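Local coordinates for acyl-coenzyme A oxidase acox-1.2 (Caenorhabditis elegans, PDB 5K3J), which catalyses the first, FAD-dependent desaturation step of peroxisomal beta-oxidation, acting on ascaroside pheromone precursors with a five-carbon omega side chain as their CoA thioesters, at residues A[14-19]-A[329-334]; A[341-346]-A[592-597]. One frame throughout, in Å; residues are numbered along the deposited sequence.

In the fold
Both contacts tie the C-alpha1 region to distant parts of the chain, and they lie on the same side of its centre, about 15 Å apart between their centres. Both are buried. All four touching residues of contact 2 are buried, while in contact 1 Lys-331 and Glu-17 are buried and Glu-16 is exposed. Contact 1 is ionic: a lysine from the loop before helix 336-340 meets two glutamates of helix 12-18. Contact 2 is apolar: helix 343-363 packs on helix 581-597. The two touch where Leu-333 CD1 meets Phe-343 CZ at 3.9 Å. Val-332 of the loop in contact 1 lines the FAD pocket, while Arg-341 of contact 2 is in both the FAD and ATP pockets.

Contact 1 (A[14-19]-A[329-334]); sequences LLEERR and EVKVLD. With FAD (flavin-adenine dinucleotide), chain G.
Lys-331 joins the loop 329-334 to helix 12-18 through a salt-bridge network with Glu-16 and Glu-17. Its NZ lies 2.9 Å from Glu-16 OE2 and 3.2 Å from Glu-17 OE2. Each carboxylate uses the anti lone pair of that oxygen, the one turned away from its OE1. The lysine chain is fully extended beyond CG, and the lysine and the glutamates approach from opposite directions. Glu-16 is also extended, but Glu-17 bends at its second torsion (chi2 -73°), which folds its carboxylate back alongside the lysine end. Further polar partners complete the network. Lys-331 NZ also bonds to Glu-13 O, and Glu-17 OE2 pairs with Arg-598, which in turn holds Asp-334 OD1. A methionine in place of the lysine would probably leave Glu-16 without this salt bridge, Glu-17 with only Arg-598 of these two cations, and Glu-13 O without the NZ bond. Glu-329 makes a hydrogen bond to His-154 of the second subunit. On the FAD side, Val-332 CG1 packs 3.5 Å from O4B of the adenosine ribose. The loop follows helix 287-315, where Ser-315 touches Val-332 and Leu-333, and helix 601-606 lies against Glu-17 and Leu-333.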
loop_
_atom_site.group_PDB
_atom_site.type_symbol
_atom_site.label_atom_id
_atom_site.label_comp_id
_atom_site.label_asym_id
_atom_site.label_seq_id
_atom_site.Cartn_x
_atom_site.Cartn_y
_atom_site.Cartn_z
ATOM N N LEU A 14 18.191 22.690 -3.629
ATOM C CA LEU A 14 18.640 21.542 -4.408
ATOM C C LEU A 14 19.996 21.787 -5.063
ATOM O O LEU A 14 20.758 20.846 -5.300
ATOM C CB LEU A 14 17.615 21.181 -5.481
ATOM C CG LEU A 14 16.398 20.381 -5.019
ATOM C CD1 LEU A 14 15.714 19.704 -6.201
ATOM C CD2 LEU A 14 16.787 19.354 -3.964
ATOM N N LEU A 15 20.292 23.048 -5.363
ATOM C CA LEU A 15 21.558 23.396 -5.996
ATOM C C LEU A 15 22.739 23.056 -5.095
ATOM O O LEU A 15 23.770 22.578 -5.566
ATOM C CB LEU A 15 21.595 24.881 -6.361
ATOM C CG LEU A 15 22.876 25.333 -7.065
ATOM C CD1 LEU A 15 23.086 24.545 -8.345
ATOM C CD2 LEU A 15 22.857 26.832 -7.350
ATOM N N GLU A 16 22.578 23.300 -3.798
ATOM C CA GLU A 16 23.654 23.070 -2.844
ATOM C C GLU A 16 23.775 21.586 -2.513
ATOM O O GLU A 16 24.808 21.136 -2.022
ATOM C CB GLU A 16 23.436 23.890 -1.567
ATOM C CG GLU A 16 22.372 23.346 -0.629
ATOM C CD GLU A 16 22.290 24.129 0.671
ATOM O OE1 GLU A 16 22.960 25.179 0.778
ATOM O OE2 GLU A 16 21.558 23.694 1.587
ATOM N N GLU A 17 22.715 20.833 -2.795
ATOM C CA GLU A 17 22.724 19.383 -2.633
ATOM C C GLU A 17 23.463 18.713 -3.788
ATOM O O GLU A 17 24.099 17.673 -3.614
ATOM C CB GLU A 17 21.296 18.842 -2.542
ATOM C CG GLU A 17 20.576 19.188 -1.247
ATOM C CD GLU A 17 21.081 18.393 -0.059
ATOM O OE1 GLU A 17 21.717 17.336 -0.268
ATOM O OE2 GLU A 17 20.839 18.824 1.088
ATOM N N ARG A 18 23.380 19.322 -4.968
ATOM C CA ARG A 18 23.987 18.764 -6.170
ATOM C C ARG A 18 25.443 19.185 -6.312
ATOM O O ARG A 18 26.219 18.543 -7.020
ATOM C CB ARG A 18 23.188 19.183 -7.405
ATOM C CG ARG A 18 21.813 18.547 -7.474
ATOM C CD ARG A 18 20.924 19.216 -8.512
ATOM N NE ARG A 18 19.630 18.546 -8.603
ATOM C CZ ARG A 18 18.589 19.008 -9.288
ATOM N NH1 ARG A 18 18.676 20.158 -9.948
ATOM N NH2 ARG A 18 17.454 18.320 -9.311
ATOM N N ARG A 19 25.811 20.263 -5.628
ATOM C CA ARG A 19 27.197 20.711 -5.596
ATOM C C ARG A 19 28.032 19.727 -4.776
ATOM O O ARG A 19 29.262 19.735 -4.836
ATOM C CB ARG A 19 27.296 22.122 -5.008
ATOM C CG ARG A 19 28.263 23.047 -5.732
ATOM C CD ARG A 19 27.574 23.818 -6.849
ATOM N NE ARG A 19 27.898 23.295 -8.172
ATOM C CZ ARG A 19 27.718 23.975 -9.300
ATOM N NH1 ARG A 19 28.035 23.432 -10.468
ATOM N NH2 ARG A 19 27.223 25.207 -9.258
ATOM N N GLU A 329 14.944 26.219 10.249
ATOM C CA GLU A 329 14.643 24.795 10.371
ATOM C C GLU A 329 15.593 23.953 9.521
ATOM O O GLU A 329 16.130 24.430 8.522
ATOM C CB GLU A 329 13.194 24.517 9.971
ATOM C CG GLU A 329 12.163 25.093 10.929
ATOM C CD GLU A 329 10.750 25.001 10.388
ATOM O OE1 GLU A 329 10.458 25.666 9.371
ATOM O OE2 GLU A 329 9.932 24.267 10.979
ATOM N N VAL A 330 15.797 22.702 9.923
ATOM C CA VAL A 330 16.679 21.801 9.190
ATOM C C VAL A 330 15.933 21.041 8.094
ATOM O O VAL A 330 14.739 20.762 8.219
ATOM C CB VAL A 330 17.361 20.784 10.149
ATOM C CG1 VAL A 330 16.348 19.783 10.701
ATOM C CG2 VAL A 330 18.502 20.058 9.454
ATOM N N LYS A 331 16.639 20.726 7.013
ATOM C CA LYS A 331 16.113 19.834 5.986
ATOM C C LYS A 331 15.803 18.467 6.602
ATOM O O LYS A 331 16.614 17.920 7.350
ATOM C CB LYS A 331 17.108 19.687 4.835
ATOM C CG LYS A 331 17.427 20.987 4.095
ATOM C CD LYS A 331 18.402 20.736 2.950
ATOM C CE LYS A 331 18.727 22.007 2.187
ATOM N NZ LYS A 331 19.582 21.715 1.005
ATOM N N VAL A 332 14.632 17.919 6.286
ATOM C CA VAL A 332 14.181 16.673 6.903
ATOM C C VAL A 332 15.030 15.485 6.472
ATOM O O VAL A 332 15.038 14.450 7.134
ATOM C CB VAL A 332 12.703 16.380 6.575
ATOM C CG1 VAL A 332 11.794 17.355 7.308
ATOM C CG2 VAL A 332 12.473 16.434 5.074
ATOM N N LEU A 333 15.755 15.645 5.371
ATOM C CA LEU A 333 16.652 14.600 4.897
ATOM C C LEU A 333 17.828 14.410 5.855
ATOM O O LEU A 333 18.510 13.392 5.815
ATOM C CB LEU A 333 17.158 14.926 3.486
ATOM C CG LEU A 333 18.058 13.902 2.784
ATOM C CD1 LEU A 333 17.398 12.529 2.746
ATOM C CD2 LEU A 333 18.420 14.376 1.382
ATOM N N ASP A 334 18.058 15.386 6.727
ATOM C CA ASP A 334 19.171 15.308 7.669
ATOM C C ASP A 334 18.872 14.358 8.825
ATOM O O ASP A 334 19.786 13.785 9.422
ATOM C CB ASP A 334 19.519 16.697 8.208
ATOM C CG ASP A 334 20.313 17.522 7.214
ATOM O OD1 ASP A 334 20.832 16.935 6.242
ATOM O OD2 ASP A 334 20.430 18.750 7.406
HETATM P PA FAD G . 6.522 16.522 8.072
HETATM O O1A FAD G . 6.501 17.133 9.474
HETATM O O2A FAD G . 6.972 17.548 7.074
HETATM O O5B FAD G . 7.539 15.267 8.047
HETATM C C5B FAD G . 7.873 14.681 6.778
HETATM C C4B FAD G . 9.112 13.759 6.978
HETATM O O4B FAD G . 10.004 14.378 7.700
HETATM C C3B FAD G . 8.716 12.510 7.773
HETATM O O3B FAD G . 9.378 11.443 7.309
HETATM C C2B FAD G . 9.167 12.822 9.229
HETATM O O2B FAD G . 9.544 11.553 9.934
HETATM C C1B FAD G . 10.203 13.563 9.072
HETATM N N9A FAD G . 10.337 14.482 10.161
HETATM C C8A FAD G . 9.809 15.716 10.242
HETATM N N7A FAD G . 10.180 16.249 11.434
HETATM C C5A FAD G . 10.946 15.328 12.088
HETATM C C6A FAD G . 11.577 15.356 13.326
HETATM N N6A FAD G . 11.681 16.310 14.379
HETATM N N1A FAD G . 12.279 14.302 13.740
HETATM C C2A FAD G . 12.382 13.196 12.949
HETATM N N3A FAD G . 11.766 13.167 11.737
HETATM C C4A FAD G . 11.048 14.242 11.312
HETATM N N1 FAD G . -4.161 19.027 9.310
HETATM C C2 FAD G . -5.139 19.891 9.967
HETATM O O2 FAD G . -4.764 20.853 10.604
HETATM N N3 FAD G . -6.570 19.598 9.859
HETATM C C4 FAD G . -7.009 18.478 9.118
HETATM O O4 FAD G . -8.228 18.230 9.027
HETATM C C4X FAD G . -6.015 17.596 8.447
HETATM N N5 FAD G . -6.458 16.450 7.689
HETATM C C5X FAD G . -5.480 15.587 7.031
HETATM C C6 FAD G . -5.914 14.472 6.293
HETATM C C7 FAD G . -4.974 13.638 5.659
HETATM C C7M FAD G . -5.679 12.496 4.920
HETATM C C8 FAD G . -3.607 13.916 5.761
HETATM C C8M FAD G . -2.518 13.078 5.113
HETATM C C9 FAD G . -3.164 15.032 6.499
HETATM C C9A FAD G . -4.099 15.868 7.135
HETATM N N10 FAD G . -3.642 17.037 7.912
HETATM C C10 FAD G . -4.602 17.888 8.556
HETATM C "C1'" FAD G . -2.201 17.350 8.024
HETATM C "C2'" FAD G . -1.507 16.390 8.986
HETATM O "O2'" FAD G . -2.017 16.567 10.261
HETATM C "C3'" FAD G . -0.039 16.709 8.984
HETATM O "O3'" FAD G . 0.454 16.604 7.672
HETATM C "C4'" FAD G . 0.703 15.747 9.875
HETATM O "O4'" FAD G . 0.276 15.921 11.206
HETATM C "C5'" FAD G . 2.186 16.031 9.771
HETATM O "O5'" FAD G . 2.555 16.016 8.399
HETATM P P FAD G . 3.768 16.927 7.891
HETATM O O1P FAD G . 3.387 17.574 6.556
HETATM O O2P FAD G . 4.070 17.994 8.893
HETATM O O3P FAD G . 5.050 16.028 7.702
#

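Contact 2 (A[341-346]-A[592-597]); sequences RLFPSL and LYLEKI. With ATP (adenosine-5'-triphosphate), chain H.
Phe-343 has CG anti to its carbonyl carbon and beside the backbone N (chi1 -65°), which places the ring against Ile-597 and Leu-594. Ile-597 has CG2 anti to its own backbone N and CG1 anti to its carbonyl carbon (chi1 -78°), and the CG2 methyl is the branch that meets the ring. It sits over the centre of one face, 3.8 Å from the ring centroid of Phe-343 and 11° off the normal, a CH-pi contact. The ring edge meets the backbone instead: Phe-343 CE2 is 3.4 Å from Leu-594 O, near the ring plane. Leu-594 crosses the phenylalanine at an angle. Its CD1 methyl touches both the root and the ring of Phe-343, at 3.6 Å from CB and 3.6 Å from CD2. The same methyl lies 4.3 Å from Pro-344 CD. No hydrogen bond links the segments. Leu-561 of helix 549-569 and Ala-601 of helix 601-606 also pack on Phe-343, while Leu-342 is the N-cap of helix 343-363. Just before it, Arg-341 CB lies 3.4 Å from ATP O2', and its NH2 is 3.5 Å from ATP N3. Arg-341 also bonds to Gln-402 through NE and to FAD O3B through NH1. This is helix-to-helix packing between the C-alpha1 and C-terminal helical regions of the acyl-CoA oxidase fold, next to the nucleotide sites shared between the two subunits.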
loop_
_atom_site.group_PDB
_atom_site.type_symbol
_atom_site.label_atom_id
_atom_site.label_comp_id
_atom_site.label_asym_id
_atom_site.label_seq_id
_atom_site.Cartn_x
_atom_site.Cartn_y
_atom_site.Cartn_z
ATOM N N ARG A 341 14.589 5.523 6.320
ATOM C CA ARG A 341 13.368 5.086 5.653
ATOM C C ARG A 341 13.451 5.335 4.149
ATOM O O ARG A 341 12.512 5.042 3.409
ATOM C CB ARG A 341 12.146 5.793 6.249
ATOM C CG ARG A 341 11.872 7.187 5.700
ATOM C CD ARG A 341 10.833 7.909 6.547
ATOM N NE ARG A 341 9.772 7.006 6.978
ATOM C CZ ARG A 341 8.680 7.383 7.632
ATOM N NH1 ARG A 341 8.487 8.661 7.936
ATOM N NH2 ARG A 341 7.777 6.474 7.980
ATOM N N LEU A 342 14.589 5.858 3.702
ATOM C CA LEU A 342 14.771 6.224 2.300
ATOM C C LEU A 342 15.928 5.492 1.628
ATOM O O LEU A 342 15.737 4.830 0.612
ATOM C CB LEU A 342 14.989 7.734 2.177
ATOM C CG LEU A 342 13.859 8.561 1.559
ATOM C CD1 LEU A 342 12.517 8.078 2.063
ATOM C CD2 LEU A 342 14.045 10.046 1.858
ATOM N N PHE A 343 17.121 5.618 2.200
ATOM C CA PHE A 343 18.349 5.128 1.566
ATOM C C PHE A 343 18.447 3.604 1.354
ATOM O O PHE A 343 19.004 3.174 0.343
ATOM C CB PHE A 343 19.571 5.597 2.366
ATOM C CG PHE A 343 19.768 7.084 2.363
ATOM C CD1 PHE A 343 19.090 7.888 1.463
ATOM C CD2 PHE A 343 20.643 7.676 3.257
ATOM C CE1 PHE A 343 19.275 9.255 1.463
ATOM C CE2 PHE A 343 20.833 9.040 3.258
ATOM C CZ PHE A 343 20.148 9.830 2.362
ATOM N N PRO A 344 17.947 2.785 2.302
ATOM C CA PRO A 344 17.978 1.343 2.017
ATOM C C PRO A 344 17.168 0.964 0.779
ATOM O O PRO A 344 17.579 0.083 0.021
ATOM C CB PRO A 344 17.360 0.723 3.270
ATOM C CG PRO A 344 17.669 1.697 4.351
ATOM C CD PRO A 344 17.587 3.051 3.708
ATOM N N SER A 345 16.031 1.624 0.581
ATOM C CA SER A 345 15.239 1.410 -0.625
ATOM C C SER A 345 16.045 1.835 -1.842
ATOM O O SER A 345 15.994 1.195 -2.893
ATOM C CB SER A 345 13.924 2.186 -0.558
ATOM O OG SER A 345 13.181 1.836 0.598
ATOM N N LEU A 346 16.791 2.923 -1.682
ATOM C CA LEU A 346 17.675 3.418 -2.729
ATOM C C LEU A 346 18.768 2.401 -3.034
ATOM O O LEU A 346 19.208 2.267 -4.173
ATOM C CB LEU A 346 18.294 4.758 -2.325
ATOM C CG LEU A 346 19.189 5.415 -3.373
ATOM C CD1 LEU A 346 18.405 5.656 -4.653
ATOM C CD2 LEU A 346 19.786 6.712 -2.844
ATOM N N LEU A 592 26.381 4.343 9.740
ATOM C CA LEU A 592 27.560 5.015 9.211
ATOM C C LEU A 592 27.376 5.351 7.736
ATOM O O LEU A 592 27.762 6.426 7.275
ATOM C CB LEU A 592 28.805 4.150 9.391
ATOM C CG LEU A 592 30.081 4.720 8.766
ATOM C CD1 LEU A 592 30.489 6.010 9.466
ATOM C CD2 LEU A 592 31.212 3.702 8.785
ATOM N N TYR A 593 26.774 4.422 7.002
ATOM C CA TYR A 593 26.608 4.582 5.564
ATOM C C TYR A 593 25.343 5.346 5.197
ATOM O O TYR A 593 25.201 5.798 4.065
ATOM C CB TYR A 593 26.625 3.217 4.880
ATOM C CG TYR A 593 28.017 2.649 4.779
ATOM C CD1 TYR A 593 28.938 3.194 3.895
ATOM C CD2 TYR A 593 28.420 1.583 5.576
ATOM C CE1 TYR A 593 30.216 2.691 3.798
ATOM C CE2 TYR A 593 29.702 1.072 5.485
ATOM C CZ TYR A 593 30.593 1.631 4.593
ATOM O OH TYR A 593 31.870 1.129 4.496
ATOM N N LEU A 594 24.426 5.488 6.148
ATOM C CA LEU A 594 23.345 6.451 5.989
ATOM C C LEU A 594 23.962 7.837 5.925
ATOM O O LEU A 594 23.704 8.611 5.003
ATOM C CB LEU A 594 22.344 6.375 7.143
ATOM C CG LEU A 594 21.076 5.532 6.999
ATOM C CD1 LEU A 594 20.938 4.957 5.600
ATOM C CD2 LEU A 594 21.056 4.432 8.048
ATOM N N GLU A 595 24.791 8.131 6.921
ATOM C CA GLU A 595 25.470 9.415 7.012
ATOM C C GLU A 595 26.454 9.616 5.866
ATOM O O GLU A 595 26.689 10.741 5.429
ATOM C CB GLU A 595 26.198 9.538 8.352
ATOM C CG GLU A 595 25.390 10.224 9.441
ATOM C CD GLU A 595 24.270 9.359 9.978
ATOM O OE1 GLU A 595 23.091 9.712 9.759
ATOM O OE2 GLU A 595 24.568 8.337 10.633
ATOM N N LYS A 596 27.023 8.519 5.376
ATOM C CA LYS A 596 28.005 8.600 4.303
ATOM C C LYS A 596 27.339 8.840 2.949
ATOM O O LYS A 596 27.882 9.547 2.100
ATOM C CB LYS A 596 28.853 7.329 4.254
ATOM C CG LYS A 596 30.336 7.591 4.041
ATOM C CD LYS A 596 31.081 6.302 3.741
ATOM C CE LYS A 596 32.581 6.470 3.927
ATOM N NZ LYS A 596 33.323 5.244 3.518
ATOM N N ILE A 597 26.161 8.250 2.754
ATOM C CA ILE A 597 25.398 8.399 1.514
ATOM C C ILE A 597 24.781 9.791 1.391
ATOM O O ILE A 597 24.799 10.395 0.316
ATOM C CB ILE A 597 24.269 7.344 1.419
ATOM C CG1 ILE A 597 24.836 5.985 1.013
ATOM C CG2 ILE A 597 23.196 7.767 0.423
ATOM C CD1 ILE A 597 25.516 5.990 -0.324
HETATM P PG ATP H . 11.803 -3.695 13.851
HETATM O O1G ATP H . 12.352 -5.086 14.047
HETATM O O2G ATP H . 12.657 -2.605 14.457
HETATM O O3G ATP H . 10.322 -3.548 14.114
HETATM P PB ATP H . 13.386 -3.596 11.552
HETATM O O1B ATP H . 13.175 -4.385 10.281
HETATM O O2B ATP H . 14.384 -4.082 12.574
HETATM O O3B ATP H . 11.960 -3.418 12.276
HETATM P PA ATP H . 12.846 -0.811 11.185
HETATM O O1A ATP H . 11.923 -0.855 12.376
HETATM O O2A ATP H . 13.696 0.419 10.983
HETATM O O3A ATP H . 13.809 -2.103 11.106
HETATM O "O5'" ATP H . 11.946 -0.997 9.864
HETATM C "C5'" ATP H . 12.472 -0.623 8.594
HETATM C "C4'" ATP H . 11.441 0.216 7.859
HETATM O "O4'" ATP H . 10.163 0.089 8.487
HETATM C "C3'" ATP H . 11.826 1.684 7.912
HETATM O "O3'" ATP H . 11.821 2.230 6.591
HETATM C "C2'" ATP H . 10.739 2.358 8.717
HETATM O "O2'" ATP H . 10.391 3.611 8.128
HETATM C "C1'" ATP H . 9.576 1.384 8.632
HETATM N N9 ATP H . 8.672 1.471 9.811
HETATM C C8 ATP H . 8.755 0.765 10.957
HETATM N N7 ATP H . 7.751 1.100 11.810
HETATM C C5 ATP H . 7.000 2.039 11.205
HETATM C C6 ATP H . 5.788 2.821 11.549
HETATM N N6 ATP H . 5.160 2.667 12.740
HETATM N N1 ATP H . 5.325 3.698 10.632
HETATM C C2 ATP H . 5.937 3.863 9.445
HETATM N N3 ATP H . 7.038 3.188 9.067
HETATM C C4 ATP H . 7.609 2.275 9.889
#